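Side-chain contacts in K Homology domain-containing protein (Aeropyrum pernix, PDB 1TUA), which is of unknown function but contains two KH-type domains and probably binds RNA: residues R172-R175 / E176-R179; A79-L82 / L83-D86. One frame throughout, in Å; residues are numbered along the deposited sequence.

Contact 1 of 2, residues R172-R175 / E176-R179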
loop_
_atom_site.group_PDB
_atom_site.type_symbol
_atom_site.label_atom_id
_atom_site.label_comp_id
_atom_site.label_asym_id
_atom_site.label_seq_id
_atom_site.Cartn_x
_atom_site.Cartn_y
_atom_site.Cartn_z
ATOM N N ARG A 172 3.878 -11.835 -18.528
ATOM C CA ARG A 172 2.690 -12.330 -19.218
ATOM C C ARG A 172 1.453 -11.617 -18.699
ATOM O O ARG A 172 0.619 -11.154 -19.476
ATOM C CB ARG A 172 2.531 -13.835 -18.998
ATOM C CG ARG A 172 3.730 -14.649 -19.439
ATOM C CD ARG A 172 3.882 -14.674 -20.952
ATOM N NE ARG A 172 5.176 -15.226 -21.352
ATOM C CZ ARG A 172 5.638 -16.415 -20.970
ATOM N NH1 ARG A 172 4.913 -17.194 -20.171
ATOM N NH2 ARG A 172 6.830 -16.825 -21.382
ATOM N N ILE A 173 1.342 -11.538 -17.377
ATOM C CA ILE A 173 0.207 -10.888 -16.740
ATOM C C ILE A 173 0.102 -9.412 -17.114
ATOM O O ILE A 173 -0.982 -8.928 -17.448
ATOM C CB ILE A 173 0.297 -10.998 -15.195
ATOM C CG1 ILE A 173 0.234 -12.468 -14.768
ATOM C CG2 ILE A 173 -0.821 -10.196 -14.547
ATOM C CD1 ILE A 173 -1.031 -13.180 -15.180
ATOM N N MET A 174 1.225 -8.699 -17.059
ATOM C CA MET A 174 1.231 -7.271 -17.367
ATOM C C MET A 174 1.063 -6.940 -18.849
ATOM O O MET A 174 0.445 -5.932 -19.193
ATOM C CB MET A 174 2.503 -6.617 -16.821
ATOM C CG MET A 174 2.494 -6.425 -15.300
ATOM S SD MET A 174 1.114 -5.401 -14.688
ATOM C CE MET A 174 1.295 -3.971 -15.722
ATOM N N ARG A 175 1.606 -7.775 -19.729
ATOM C CA ARG A 175 1.455 -7.522 -21.153
ATOM C C ARG A 175 -0.034 -7.683 -21.497
ATOM O O ARG A 175 -0.585 -6.952 -22.318
ATOM C CB ARG A 175 2.323 -8.493 -21.967
ATOM C CG ARG A 175 2.373 -8.143 -23.451
ATOM C CD ARG A 175 3.328 -9.011 -24.253
ATOM N NE ARG A 175 2.960 -8.942 -25.663
ATOM C CZ ARG A 175 3.450 -9.728 -26.617
ATOM N NH1 ARG A 175 4.351 -10.660 -26.325
ATOM N NH2 ARG A 175 3.010 -9.602 -27.864
ATOM N N GLU A 176 -0.689 -8.626 -20.829
ATOM C CA GLU A 176 -2.110 -8.891 -21.033
ATOM C C GLU A 176 -2.958 -7.695 -20.577
ATOM O O GLU A 176 -3.898 -7.281 -21.261
ATOM C CB GLU A 176 -2.505 -10.138 -20.240
ATOM C CG GLU A 176 -3.952 -10.560 -20.377
ATOM C CD GLU A 176 -4.360 -11.543 -19.284
ATOM O OE1 GLU A 176 -3.624 -12.538 -19.070
ATOM O OE2 GLU A 176 -5.415 -11.319 -18.638
ATOM N N ILE A 177 -2.620 -7.150 -19.413
ATOM C CA ILE A 177 -3.336 -6.005 -18.853
ATOM C C ILE A 177 -3.202 -4.773 -19.751
ATOM O O ILE A 177 -4.193 -4.112 -20.080
ATOM C CB ILE A 177 -2.797 -5.673 -17.431
ATOM C CG1 ILE A 177 -3.151 -6.813 -16.474
ATOM C CG2 ILE A 177 -3.372 -4.352 -16.931
ATOM C CD1 ILE A 177 -2.495 -6.704 -15.117
ATOM N N LYS A 178 -1.973 -4.474 -20.155
ATOM C CA LYS A 178 -1.721 -3.317 -20.996
ATOM C C LYS A 178 -2.278 -3.501 -22.402
ATOM O O LYS A 178 -2.768 -2.551 -23.007
ATOM C CB LYS A 178 -0.223 -3.024 -21.060
ATOM C CG LYS A 178 0.371 -2.564 -19.745
ATOM C CD LYS A 178 1.810 -2.145 -19.949
ATOM C CE LYS A 178 2.405 -1.584 -18.683
ATOM N NZ LYS A 178 3.808 -1.140 -18.920
ATOM N N ARG A 179 -2.199 -4.718 -22.928
ATOM C CA ARG A 179 -2.731 -4.969 -24.262
ATOM C C ARG A 179 -4.227 -4.675 -24.256
ATOM O O ARG A 179 -4.738 -3.977 -25.133
ATOM C CB ARG A 179 -2.482 -6.422 -24.681
ATOM C CG ARG A 179 -3.028 -6.770 -26.067
ATOM C CD ARG A 179 -2.274 -7.940 -26.687
ATOM N NE ARG A 179 -2.763 -8.272 -28.024
ATOM C CZ ARG A 179 -3.926 -8.869 -28.267
ATOM N NH1 ARG A 179 -4.725 -9.207 -27.258
ATOM N NH2 ARG A 179 -4.294 -9.127 -29.519
#
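Ile173, Met174 and Ile177 form the apolar cluster of this local contact, one turn apart on the long C-terminal helix 163-188, and the aliphatic chain of Lys178 extends it through CE. The methyl CD1 of Ile177 is the shared element: Ile173 CG2 reaches it at 3.9 Å, and Met174 SD meets it at the same distance, both side chains passing it at a slant. CG1 of Ile177 lies anti to its carbonyl carbon (chi1 -67°), which turns it back along the helix and brings it to 3.2 Å from Ile173 O. The Met174 chain bends at chi2 and again at chi3 (-52°), and this double bend carries its terminal methyl CE to 4.0 Å from CE of Lys178.

The polar part is carried by the backbone. Four successive i to i+4 hydrogen bonds join the two segments, from Glu176 N to Arg172 O through to Arg179 N to Arg175 O, the latter 2.8 Å long; Lys178 N to Met174 O is the straightest, at 170°.

Beyond the segments, Ile173 rests on Ala149 of helix 144-158, Ile177 on Glu145 and Arg146, and Lys178 also touches Arg146, while Glu176 forms a salt bridge with Arg180. The chemistry is that of an amphipathic helix: dispersion forces hold the isoleucine side against its neighbour, Arg172, Arg175, Glu176 and Arg179 occupy the exposed flank, and Lys178 lies at the border.

Contact 2 of 2, residues A79-L82 / L83-D86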
loop_
_atom_site.group_PDB
_atom_site.type_symbol
_atom_site.label_atom_id
_atom_site.label_comp_id
_atom_site.label_asym_id
_atom_site.label_seq_id
_atom_site.Cartn_x
_atom_site.Cartn_y
_atom_site.Cartn_z
ATOM N N ALA A 79 2.584 7.337 0.284
ATOM C CA ALA A 79 1.237 6.987 0.742
ATOM C C ALA A 79 0.152 7.893 0.148
ATOM O O ALA A 79 -0.967 7.442 -0.089
ATOM C CB ALA A 79 1.176 7.037 2.270
ATOM N N PHE A 80 0.474 9.164 -0.088
ATOM C CA PHE A 80 -0.498 10.107 -0.651
ATOM C C PHE A 80 -1.044 9.660 -2.004
ATOM O O PHE A 80 -2.082 10.143 -2.458
ATOM C CB PHE A 80 0.114 11.505 -0.794
ATOM C CG PHE A 80 0.386 12.192 0.516
ATOM C CD1 PHE A 80 -0.446 11.993 1.614
ATOM C CD2 PHE A 80 1.456 13.079 0.640
ATOM C CE1 PHE A 80 -0.223 12.670 2.822
ATOM C CE2 PHE A 80 1.687 13.761 1.842
ATOM C CZ PHE A 80 0.842 13.554 2.935
ATOM N N ARG A 81 -0.340 8.734 -2.647
ATOM C CA ARG A 81 -0.781 8.216 -3.936
ATOM C C ARG A 81 -2.165 7.589 -3.799
ATOM O O ARG A 81 -2.934 7.543 -4.756
ATOM C CB ARG A 81 0.216 7.173 -4.452
ATOM C CG ARG A 81 -0.225 6.450 -5.724
ATOM C CD ARG A 81 0.892 5.576 -6.267
ATOM N NE ARG A 81 0.446 4.765 -7.395
ATOM C CZ ARG A 81 1.264 4.078 -8.189
ATOM N NH1 ARG A 81 2.573 4.108 -7.976
ATOM N NH2 ARG A 81 0.771 3.360 -9.192
ATOM N N LEU A 82 -2.477 7.113 -2.598
ATOM C CA LEU A 82 -3.763 6.483 -2.331
ATOM C C LEU A 82 -4.938 7.452 -2.403
ATOM O O LEU A 82 -6.096 7.029 -2.386
ATOM C CB LEU A 82 -3.724 5.775 -0.969
ATOM C CG LEU A 82 -2.892 4.480 -0.994
ATOM C CD1 LEU A 82 -2.545 4.037 0.416
ATOM C CD2 LEU A 82 -3.663 3.397 -1.726
ATOM N N LEU A 83 -4.639 8.746 -2.487
ATOM C CA LEU A 83 -5.682 9.759 -2.596
ATOM C C LEU A 83 -6.112 9.866 -4.051
ATOM O O LEU A 83 -7.142 10.456 -4.365
ATOM C CB LEU A 83 -5.170 11.126 -2.122
ATOM C CG LEU A 83 -4.904 11.295 -0.624
ATOM C CD1 LEU A 83 -4.542 12.743 -0.345
ATOM C CD2 LEU A 83 -6.143 10.898 0.181
ATOM N N GLU A 84 -5.310 9.294 -4.938
ATOM C CA GLU A 84 -5.601 9.334 -6.360
ATOM C C GLU A 84 -6.675 8.351 -6.784
ATOM O O GLU A 84 -6.911 7.322 -6.146
ATOM C CB GLU A 84 -4.332 9.076 -7.165
ATOM C CG GLU A 84 -3.347 10.213 -7.111
ATOM C CD GLU A 84 -1.988 9.808 -7.625
ATOM O OE1 GLU A 84 -1.928 9.048 -8.620
ATOM O OE2 GLU A 84 -0.980 10.257 -7.037
ATOM N N GLU A 85 -7.321 8.689 -7.887
ATOM C CA GLU A 85 -8.381 7.878 -8.441
ATOM C C GLU A 85 -7.865 6.506 -8.881
ATOM O O GLU A 85 -6.806 6.389 -9.504
ATOM C CB GLU A 85 -8.988 8.635 -9.617
ATOM C CG GLU A 85 -10.017 7.897 -10.422
ATOM C CD GLU A 85 -10.592 8.789 -11.499
ATOM O OE1 GLU A 85 -11.306 9.752 -11.140
ATOM O OE2 GLU A 85 -10.315 8.545 -12.697
ATOM N N ASP A 86 -8.616 5.473 -8.530
ATOM C CA ASP A 86 -8.286 4.102 -8.892
ATOM C C ASP A 86 -7.098 3.463 -8.178
ATOM O O ASP A 86 -6.799 2.291 -8.417
ATOM C CB ASP A 86 -8.084 3.998 -10.403
ATOM C CG ASP A 86 -9.312 4.434 -11.180
ATOM O OD1 ASP A 86 -10.431 3.997 -10.821
ATOM O OD2 ASP A 86 -9.154 5.210 -12.150
HETATM O O HOH W 1 -1.481 12.266 -4.386
#
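Arg81, Leu83 and Glu84, with the carbonyl of Phe80, meet in a tight helical turn, a local backbone-led contact on the link between helix 76-79 and strand 87-93, where the chain passes from one three-stranded antiparallel sheet to the other. Two i to i+3 hydrogen bonds cross the segments, Leu83 N to Phe80 O, 2.9 Å, and Glu84 N to Arg81 O, 3.0 Å; Leu82 N to Ala79 O precedes them, and the series gives the turn its 3-10 character. In both crossing bonds the donor stands well above the carbonyl plane, 54° out of it, instead of lying on a lone pair.

The side chains of the second half fold back over these same carbonyls. Leu83 sets CB 3.3 Å from Phe80 O. Glu84 brings CB to 3.2 Å from Arg81 O; with CG anti to its own carbonyl carbon (chi1 -71°) and the chain extended beyond, the carboxylate is carried back across the start of the Arg81 side chain, where OE2 comes to 3.7 Å from Arg81 CA. A water donates to Phe80 O at 2.9 Å and, weakly, to Glu84 OE2.

Although the guanidinium and carboxylate planes are nearly parallel, Arg81 NE and Glu84 OE1 stay 5.0 Å apart. The extended arginine is instead engaged by Gln87 and the carbonyl of Asp128, with a cation-pi contact to Tyr130. Lys62 NZ bonds to the carbonyls of both Leu82 and Glu84, while Leu83 packs on helices 57-72 and 24-33, the Phe80 ring on Ile29 and Arg32, and Leu82 on Ile141 of strand 137-141. The turn is thus fixed by main-chain bonds and outside partners, and any Arg81-Glu84 attraction is probably only diffuse.

Overall arrangement
Contact 2 lies nearer the middle of the molecule, its centre about 10 Å from that of the chain, yet is largely a surface turn; contact 1 is farther out, at about 21 Å between centres, but includes two buried residues, Met174 and Ile177. The two centres are about 22 Å apart and their atoms do not touch. They share no element: side chains of residues 172-179 rest on helix 144-158, whereas residues 79-86 reach helices 24-33 and 57-72 and also strand 137-141. Regular i to i+4 bonding with aliphatic packing suits the long helix, while i to i+3 bonds, a bridging water and polar ties to residues elsewhere in the chain, such as Lys62 and Asp128, suit the linker.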